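Separin (Saccharomyces cerevisiae, PDB 5U1T) cleaves the cohesin subunit SCC1 as a caspase-like cysteine protease at anaphase onset, triggering chromosome segregation, and is held inactive by securin for most of the cell cycle. Local coordinates at residues A[713-725]-A[731-743]. Sequence-based numbering, arbitrary orientation.
Sequences AMKPELFDINNDH and LYIKVILLNIKIF
E717 and L718 meet the helix 731-743 mainly through their backbone carbonyls, which lie against the methyls of V735: E717 O is 3.5 Å from V735 CG2, and L718 O is 3.6 Å from V735 CG1. The 3-10 turn 716-718 thus rests on the valine. Beyond it, L718 CB meets L738 CD2 at 4.0 Å, and the same leucine also packs on L684 of helix 680-689. F719 starts out pointing from the helix, yet its CG lies anti to the carbonyl carbon and beside the backbone N (chi1 -53°), which brings ring atom CE2 to 3.9 Å from I742 CD1. The amide of N739 stands almost perpendicular to this ring, the two planes 84° apart. D720 begins a type I turn ending at N723, and its OD2 accepts a nearly straight hydrogen bond from H725 N (3.0 Å), which ties the following residues back to the turn. At I721 the CG2 branch does the touching, reaching V735 CG1 at 4.4 Å and the flank of I736, and crossing the N739 side chain at about a right angle. N723, with positive phi, directs its side chain at Y732: its CB sits 3.4 Å from the ring centroid, close to the normal, a CH-pi contact, and its amide plane stacks 23° from the ring. I736 CD1, from the same helix as Y732, covers the opposite face, offset toward the rim. N723 OD1 also accepts a hydrogen bond from L727 N, consistent with a fixed amide orientation over the ring. The contact packs the linker between helices 700-714 and 729-752 along the N-terminal half of the latter, an inter-helix connection folded back on the helix that follows it, within separase's long alpha-helical region.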
ATOM      1  N   ALA A 713      -8.441  -4.328 -21.416  1.00 76.62           N
ATOM      2  CA  ALA A 713      -8.453  -4.624 -22.848  1.00 78.44           C
ATOM      3  C   ALA A 713      -7.132  -4.243 -23.522  1.00 81.44           C
ATOM      4  O   ALA A 713      -6.856  -4.627 -24.672  1.00 87.02           O
ATOM      5  CB  ALA A 713      -9.616  -3.912 -23.522  1.00 71.91           C
ATOM      6  N   MET A 714      -6.309  -3.497 -22.793  1.00 78.09           N
ATOM      7  CA  MET A 714      -5.121  -2.903 -23.376  1.00 71.66           C
ATOM      8  C   MET A 714      -3.856  -3.321 -22.686  1.00 77.66           C
ATOM      9  O   MET A 714      -2.774  -3.223 -23.258  1.00 84.34           O
ATOM     10  CB  MET A 714      -5.239  -1.389 -23.345  1.00 73.44           C
ATOM     11  CG  MET A 714      -6.381  -0.885 -24.208  1.00 72.22           C
ATOM     12  SD  MET A 714      -6.451   0.902 -24.174  1.00 79.69           S
ATOM     13  CE  MET A 714      -6.254   1.221 -22.415  1.00 79.30           C
ATOM     14  N   LYS A 715      -3.979  -3.769 -21.449  1.00 76.54           N
ATOM     15  CA  LYS A 715      -2.820  -4.250 -20.722  1.00 70.04           C
ATOM     16  C   LYS A 715      -3.251  -5.372 -19.783  1.00 71.16           C
ATOM     17  O   LYS A 715      -3.241  -5.203 -18.559  1.00 72.22           O
ATOM     18  CB  LYS A 715      -2.161  -3.101 -19.952  1.00 71.91           C
ATOM     19  CG  LYS A 715      -0.646  -3.206 -19.817  1.00 76.30           C
ATOM     20  CD  LYS A 715       0.054  -3.013 -21.165  1.00 80.65           C
ATOM     21  CE  LYS A 715       1.577  -3.209 -21.084  1.00 78.71           C
ATOM     22  NZ  LYS A 715       2.202  -3.229 -22.440  1.00 82.13           N
ATOM     23  N   PRO A 716      -3.637  -6.525 -20.360  1.00 76.39           N
ATOM     24  CA  PRO A 716      -4.181  -7.662 -19.604  1.00 74.70           C
ATOM     25  C   PRO A 716      -3.296  -8.057 -18.426  1.00 70.84           C
ATOM     26  O   PRO A 716      -3.798  -8.376 -17.346  1.00 72.01           O
ATOM     27  CB  PRO A 716      -4.225  -8.793 -20.647  1.00 67.65           C
ATOM     28  CG  PRO A 716      -4.300  -8.111 -21.938  1.00 68.31           C
ATOM     29  CD  PRO A 716      -3.490  -6.851 -21.787  1.00 75.67           C
ATOM     30  N   GLU A 717      -1.986  -8.011 -18.632  1.00 68.79           N
ATOM     31  CA  GLU A 717      -1.060  -8.485 -17.620  1.00 77.38           C
ATOM     32  C   GLU A 717      -1.085  -7.581 -16.387  1.00 73.18           C
ATOM     33  O   GLU A 717      -0.473  -7.904 -15.368  1.00 70.92           O
ATOM     34  CB  GLU A 717       0.367  -8.601 -18.188  1.00 76.76           C
ATOM     35  CG  GLU A 717       0.919  -7.314 -18.792  1.00 78.43           C
ATOM     36  CD  GLU A 717       0.596  -7.135 -20.286  1.00 83.94           C
ATOM     37  OE1 GLU A 717      -0.576  -7.324 -20.691  1.00 84.16           O
ATOM     38  OE2 GLU A 717       1.519  -6.790 -21.065  1.00 90.07           O
ATOM     39  N   LEU A 718      -1.802  -6.462 -16.469  1.00 69.13           N
ATOM     40  CA  LEU A 718      -2.007  -5.611 -15.300  1.00 66.11           C
ATOM     41  C   LEU A 718      -2.955  -6.303 -14.348  1.00 64.01           C
ATOM     42  O   LEU A 718      -3.092  -5.920 -13.191  1.00 62.39           O
ATOM     43  CB  LEU A 718      -2.572  -4.241 -15.684  1.00 66.04           C
ATOM     44  CG  LEU A 718      -1.670  -3.247 -16.406  1.00 65.10           C
ATOM     45  CD1 LEU A 718      -2.377  -1.922 -16.560  1.00 58.48           C
ATOM     46  CD2 LEU A 718      -0.365  -3.088 -15.649  1.00 65.41           C
ATOM     47  N   PHE A 719      -3.612  -7.337 -14.857  1.00 67.22           N
ATOM     48  CA  PHE A 719      -4.656  -8.019 -14.116  1.00 62.36           C
ATOM     49  C   PHE A 719      -4.403  -9.516 -14.061  1.00 68.45           C
ATOM     50  O   PHE A 719      -5.337 -10.303 -13.922  1.00 66.65           O
ATOM     51  CB  PHE A 719      -6.012  -7.729 -14.750  1.00 57.57           C
ATOM     52  CG  PHE A 719      -6.292  -6.261 -14.923  1.00 63.53           C
ATOM     53  CD1 PHE A 719      -5.888  -5.589 -16.072  1.00 64.83           C
ATOM     54  CD2 PHE A 719      -6.949  -5.547 -13.933  1.00 56.30           C
ATOM     55  CE1 PHE A 719      -6.133  -4.236 -16.225  1.00 64.46           C
ATOM     56  CE2 PHE A 719      -7.204  -4.200 -14.088  1.00 62.19           C
ATOM     57  CZ  PHE A 719      -6.792  -3.545 -15.236  1.00 65.96           C
ATOM     58  N   ASP A 720      -3.135  -9.907 -14.179  1.00 71.35           N
ATOM     59  CA  ASP A 720      -2.775 -11.314 -14.098  1.00 70.26           C
ATOM     60  C   ASP A 720      -2.341 -11.666 -12.690  1.00 68.82           C
ATOM     61  O   ASP A 720      -1.167 -11.908 -12.428  1.00 69.30           O
ATOM     62  CB  ASP A 720      -1.668 -11.653 -15.079  1.00 74.95           C
ATOM     63  CG  ASP A 720      -1.417 -13.138 -15.166  1.00 78.52           C
ATOM     64  OD1 ASP A 720      -2.309 -13.917 -14.748  1.00 80.26           O
ATOM     65  OD2 ASP A 720      -0.337 -13.518 -15.660  1.00 79.51           O
ATOM     66  N   ILE A 721      -3.316 -11.702 -11.790  1.00 69.23           N
ATOM     67  CA  ILE A 721      -3.048 -11.921 -10.379  1.00 71.84           C
ATOM     68  C   ILE A 721      -2.715 -13.379 -10.085  1.00 72.10           C
ATOM     69  O   ILE A 721      -2.326 -13.718  -8.966  1.00 71.44           O
ATOM     70  CB  ILE A 721      -4.241 -11.473  -9.517  1.00 67.50           C
ATOM     71  CG1 ILE A 721      -5.554 -11.989 -10.101  1.00 64.59           C
ATOM     72  CG2 ILE A 721      -4.282  -9.968  -9.440  1.00 64.43           C
ATOM     73  CD1 ILE A 721      -6.127 -13.172  -9.370  1.00 72.42           C
ATOM     74  N   ASN A 722      -2.869 -14.237 -11.091  1.00 75.85           N
ATOM     75  CA  ASN A 722      -2.437 -15.626 -10.977  1.00 76.93           C
ATOM     76  C   ASN A 722      -1.048 -15.838 -11.576  1.00 76.07           C
ATOM     77  O   ASN A 722      -0.540 -16.956 -11.583  1.00 77.47           O
ATOM     78  CB  ASN A 722      -3.448 -16.559 -11.648  1.00 73.08           C
ATOM     79  CG  ASN A 722      -4.678 -16.787 -10.793  1.00 75.93           C
ATOM     80  OD1 ASN A 722      -4.711 -16.426  -9.618  1.00 73.33           O
ATOM     81  ND2 ASN A 722      -5.695 -17.401 -11.378  1.00 85.81           N
ATOM     82  N   ASN A 723      -0.452 -14.751 -12.070  1.00 76.13           N
ATOM     83  CA  ASN A 723       0.841 -14.760 -12.774  1.00 79.34           C
ATOM     84  C   ASN A 723       1.043 -15.897 -13.777  1.00 81.84           C
ATOM     85  O   ASN A 723       2.046 -16.607 -13.732  1.00 85.06           O
ATOM     86  CB  ASN A 723       1.995 -14.790 -11.773  1.00 75.39           C
ATOM     87  CG  ASN A 723       3.268 -14.195 -12.344  1.00 75.35           C
ATOM     88  OD1 ASN A 723       3.265 -13.638 -13.442  1.00 75.79           O
ATOM     89  ND2 ASN A 723       4.361 -14.302 -11.601  1.00 72.72           N
ATOM     90  N   ASP A 724       0.101 -16.055 -14.697  1.00 84.03           N
ATOM     91  CA  ASP A 724       0.234 -17.062 -15.727  1.00 81.64           C
ATOM     92  C   ASP A 724       1.367 -16.728 -16.687  1.00 85.58           C
ATOM     93  O   ASP A 724       2.048 -17.637 -17.165  1.00 90.58           O
ATOM     94  CB  ASP A 724      -1.082 -17.217 -16.462  1.00 82.15           C
ATOM     95  CG  ASP A 724      -2.217 -17.517 -15.517  1.00 81.27           C
ATOM     96  OD1 ASP A 724      -1.910 -17.931 -14.373  1.00 78.50           O
ATOM     97  OD2 ASP A 724      -3.396 -17.337 -15.902  1.00 83.95           O
ATOM     98  N   HIS A 725       1.601 -15.439 -16.943  1.00 82.21           N
ATOM     99  CA  HIS A 725       2.699 -15.025 -17.832  1.00 79.47           C
ATOM    100  C   HIS A 725       4.038 -15.101 -17.125  1.00 84.47           C
ATOM    101  O   HIS A 725       5.077 -14.748 -17.688  1.00 85.17           O
ATOM    102  CB  HIS A 725       2.484 -13.607 -18.355  1.00 81.30           C
ATOM    103  CG  HIS A 725       1.128 -13.385 -18.951  1.00 95.23           C
ATOM    104  ND1 HIS A 725       0.751 -13.916 -20.169  1.00 97.33           N
ATOM    105  CD2 HIS A 725       0.058 -12.685 -18.496  1.00 93.29           C
ATOM    106  CE1 HIS A 725      -0.492 -13.553 -20.438  1.00 99.95           C
ATOM    107  NE2 HIS A 725      -0.937 -12.811 -19.436  1.00 97.39           N
ATOM    108  N   LEU A 731       7.634  -7.773  -9.956  1.00 68.42           N
ATOM    109  CA  LEU A 731       6.578  -7.166 -10.753  1.00 67.45           C
ATOM    110  C   LEU A 731       5.239  -7.818 -10.478  1.00 66.68           C
ATOM    111  O   LEU A 731       4.188  -7.176 -10.563  1.00 68.21           O
ATOM    112  CB  LEU A 731       6.873  -7.286 -12.248  1.00 72.31           C
ATOM    113  CG  LEU A 731       8.019  -6.502 -12.870  1.00 73.61           C
ATOM    114  CD1 LEU A 731       7.926  -6.638 -14.381  1.00 73.25           C
ATOM    115  CD2 LEU A 731       7.959  -5.052 -12.431  1.00 69.74           C
ATOM    116  N   TYR A 732       5.271  -9.111 -10.192  1.00 62.47           N
ATOM    117  CA  TYR A 732       4.035  -9.823  -9.921  1.00 67.35           C
ATOM    118  C   TYR A 732       3.433  -9.289  -8.628  1.00 68.23           C
ATOM    119  O   TYR A 732       2.232  -9.082  -8.560  1.00 67.93           O
ATOM    120  CB  TYR A 732       4.269 -11.331  -9.842  1.00 65.89           C
ATOM    121  CG  TYR A 732       3.050 -12.117  -9.422  1.00 66.92           C
ATOM    122  CD1 TYR A 732       1.789 -11.821  -9.935  1.00 63.71           C
ATOM    123  CD2 TYR A 732       3.159 -13.165  -8.512  1.00 65.79           C
ATOM    124  CE1 TYR A 732       0.666 -12.544  -9.545  1.00 67.79           C
ATOM    125  CE2 TYR A 732       2.050 -13.894  -8.121  1.00 67.11           C
ATOM    126  CZ  TYR A 732       0.806 -13.580  -8.637  1.00 69.59           C
ATOM    127  OH  TYR A 732      -0.291 -14.305  -8.234  1.00 68.90           O
ATOM    128  N   ILE A 733       4.277  -9.045  -7.624  1.00 67.81           N
ATOM    129  CA  ILE A 733       3.848  -8.421  -6.383  1.00 60.29           C
ATOM    130  C   ILE A 733       3.213  -7.057  -6.678  1.00 66.61           C
ATOM    131  O   ILE A 733       2.173  -6.694  -6.102  1.00 67.35           O
ATOM    132  CB  ILE A 733       5.022  -8.251  -5.402  1.00 62.47           C
ATOM    133  CG1 ILE A 733       5.550  -9.606  -4.941  1.00 62.20           C
ATOM    134  CG2 ILE A 733       4.609  -7.428  -4.195  1.00 59.67           C
ATOM    135  CD1 ILE A 733       4.615 -10.354  -4.055  1.00 62.25           C
ATOM    136  N   LYS A 734       3.825  -6.317  -7.602  1.00 63.71           N
ATOM    137  CA  LYS A 734       3.355  -4.984  -7.954  1.00 58.60           C
ATOM    138  C   LYS A 734       2.004  -5.024  -8.674  1.00 60.66           C
ATOM    139  O   LYS A 734       1.183  -4.127  -8.494  1.00 63.78           O
ATOM    140  CB  LYS A 734       4.402  -4.259  -8.804  1.00 62.22           C
ATOM    141  CG  LYS A 734       5.508  -3.596  -7.981  1.00 66.25           C
ATOM    142  CD  LYS A 734       6.666  -3.126  -8.857  1.00 74.21           C
ATOM    143  CE  LYS A 734       7.715  -2.366  -8.043  1.00 78.50           C
ATOM    144  NZ  LYS A 734       8.650  -1.552  -8.905  1.00 81.09           N
ATOM    145  N   VAL A 735       1.778  -6.063  -9.478  1.00 65.01           N
ATOM    146  CA  VAL A 735       0.482  -6.287 -10.127  1.00 62.99           C
ATOM    147  C   VAL A 735      -0.630  -6.513  -9.084  1.00 59.77           C
ATOM    148  O   VAL A 735      -1.696  -5.899  -9.150  1.00 55.06           O
ATOM    149  CB  VAL A 735       0.548  -7.497 -11.117  1.00 63.18           C
ATOM    150  CG1 VAL A 735      -0.825  -8.053 -11.417  1.00 63.40           C
ATOM    151  CG2 VAL A 735       1.246  -7.099 -12.411  1.00 64.55           C
ATOM    152  N   ILE A 736      -0.371  -7.388  -8.121  1.00 61.05           N
ATOM    153  CA  ILE A 736      -1.347  -7.679  -7.091  1.00 60.29           C
ATOM    154  C   ILE A 736      -1.650  -6.411  -6.317  1.00 60.97           C
ATOM    155  O   ILE A 736      -2.803  -6.119  -6.035  1.00 60.35           O
ATOM    156  CB  ILE A 736      -0.862  -8.778  -6.129  1.00 61.44           C
ATOM    157  CG1 ILE A 736      -0.576 -10.071  -6.892  1.00 63.29           C
ATOM    158  CG2 ILE A 736      -1.906  -9.059  -5.080  1.00 56.88           C
ATOM    159  CD1 ILE A 736      -0.107 -11.213  -5.994  1.00 69.71           C
ATOM    160  N   LEU A 737      -0.612  -5.646  -5.992  1.00 62.46           N
ATOM    161  CA  LEU A 737      -0.799  -4.370  -5.302  1.00 58.61           C
ATOM    162  C   LEU A 737      -1.661  -3.399  -6.111  1.00 55.99           C
ATOM    163  O   LEU A 737      -2.437  -2.642  -5.534  1.00 57.27           O
ATOM    164  CB  LEU A 737       0.546  -3.719  -4.987  1.00 56.90           C
ATOM    165  CG  LEU A 737       1.411  -4.405  -3.933  1.00 60.71           C
ATOM    166  CD1 LEU A 737       2.790  -3.761  -3.896  1.00 60.21           C
ATOM    167  CD2 LEU A 737       0.763  -4.367  -2.563  1.00 57.64           C
ATOM    168  N   LEU A 738      -1.523  -3.415  -7.437  1.00 56.90           N
ATOM    169  CA  LEU A 738      -2.340  -2.555  -8.289  1.00 59.28           C
ATOM    170  C   LEU A 738      -3.813  -2.902  -8.117  1.00 62.76           C
ATOM    171  O   LEU A 738      -4.667  -2.023  -7.960  1.00 58.88           O
ATOM    172  CB  LEU A 738      -1.947  -2.690  -9.764  1.00 51.57           C
ATOM    173  CG  LEU A 738      -2.834  -1.901 -10.727  1.00 48.54           C
ATOM    174  CD1 LEU A 738      -2.495  -0.430 -10.674  1.00 50.34           C
ATOM    175  CD2 LEU A 738      -2.749  -2.438 -12.137  1.00 52.22           C
ATOM    176  N   ASN A 739      -4.098  -4.199  -8.154  1.00 58.31           N
ATOM    177  CA  ASN A 739      -5.464  -4.679  -8.089  1.00 59.46           C
ATOM    178  C   ASN A 739      -6.034  -4.496  -6.693  1.00 61.63           C
ATOM    179  O   ASN A 739      -7.228  -4.331  -6.531  1.00 63.75           O
ATOM    180  CB  ASN A 739      -5.539  -6.140  -8.529  1.00 56.73           C
ATOM    181  CG  ASN A 739      -5.430  -6.303 -10.048  1.00 60.05           C
ATOM    182  OD1 ASN A 739      -4.330  -6.301 -10.605  1.00 65.13           O
ATOM    183  ND2 ASN A 739      -6.564  -6.465 -10.718  1.00 55.72           N
ATOM    184  N   ILE A 740      -5.171  -4.513  -5.688  1.00 61.38           N
ATOM    185  CA  ILE A 740      -5.589  -4.231  -4.331  1.00 59.27           C
ATOM    186  C   ILE A 740      -6.061  -2.783  -4.250  1.00 60.88           C
ATOM    187  O   ILE A 740      -7.131  -2.482  -3.710  1.00 59.00           O
ATOM    188  CB  ILE A 740      -4.450  -4.486  -3.333  1.00 58.61           C
ATOM    189  CG1 ILE A 740      -4.249  -5.998  -3.154  1.00 62.41           C
ATOM    190  CG2 ILE A 740      -4.724  -3.780  -2.010  1.00 53.35           C
ATOM    191  CD1 ILE A 740      -3.089  -6.407  -2.244  1.00 60.59           C
ATOM    192  N   LYS A 741      -5.260  -1.894  -4.822  1.00 58.63           N
ATOM    193  CA  LYS A 741      -5.567  -0.473  -4.831  1.00 54.98           C
ATOM    194  C   LYS A 741      -6.840  -0.180  -5.626  1.00 59.40           C
ATOM    195  O   LYS A 741      -7.589   0.716  -5.266  1.00 63.98           O
ATOM    196  CB  LYS A 741      -4.389   0.313  -5.406  1.00 50.42           C
ATOM    197  CG  LYS A 741      -4.321   1.763  -5.006  1.00 49.88           C
ATOM    198  CD  LYS A 741      -3.252   2.473  -5.790  1.00 52.58           C
ATOM    199  CE  LYS A 741      -3.261   3.949  -5.514  1.00 59.88           C
ATOM    200  NZ  LYS A 741      -2.378   4.663  -6.452  1.00 62.11           N
ATOM    201  N   ILE A 742      -7.088  -0.924  -6.699  1.00 60.40           N
ATOM    202  CA  ILE A 742      -8.289  -0.697  -7.485  1.00 58.54           C
ATOM    203  C   ILE A 742      -9.518  -1.021  -6.650  1.00 60.29           C
ATOM    204  O   ILE A 742     -10.427  -0.203  -6.543  1.00 58.50           O
ATOM    205  CB  ILE A 742      -8.305  -1.525  -8.771  1.00 62.38           C
ATOM    206  CG1 ILE A 742      -7.273  -0.994  -9.772  1.00 64.18           C
ATOM    207  CG2 ILE A 742      -9.664  -1.463  -9.405  1.00 62.83           C
ATOM    208  CD1 ILE A 742      -7.132  -1.847 -11.021  1.00 58.97           C
ATOM    209  N   PHE A 743      -9.522  -2.196  -6.025  1.00 58.10           N
ATOM    210  CA  PHE A 743     -10.640  -2.619  -5.174  1.00 63.24           C
ATOM    211  C   PHE A 743     -10.849  -1.747  -3.931  1.00 61.20           C
ATOM    212  O   PHE A 743     -11.966  -1.603  -3.463  1.00 62.57           O
ATOM    213  CB  PHE A 743     -10.457  -4.080  -4.739  1.00 63.26           C
ATOM    214  CG  PHE A 743     -10.752  -5.069  -5.823  1.00 62.61           C
ATOM    215  CD1 PHE A 743     -11.914  -4.968  -6.571  1.00 66.68           C
ATOM    216  CD2 PHE A 743      -9.861  -6.085  -6.113  1.00 69.02           C
ATOM    217  CE1 PHE A 743     -12.184  -5.874  -7.597  1.00 74.04           C
ATOM    218  CE2 PHE A 743     -10.118  -6.991  -7.140  1.00 74.75           C
ATOM    219  CZ  PHE A 743     -11.286  -6.887  -7.883  1.00 75.63           C
TER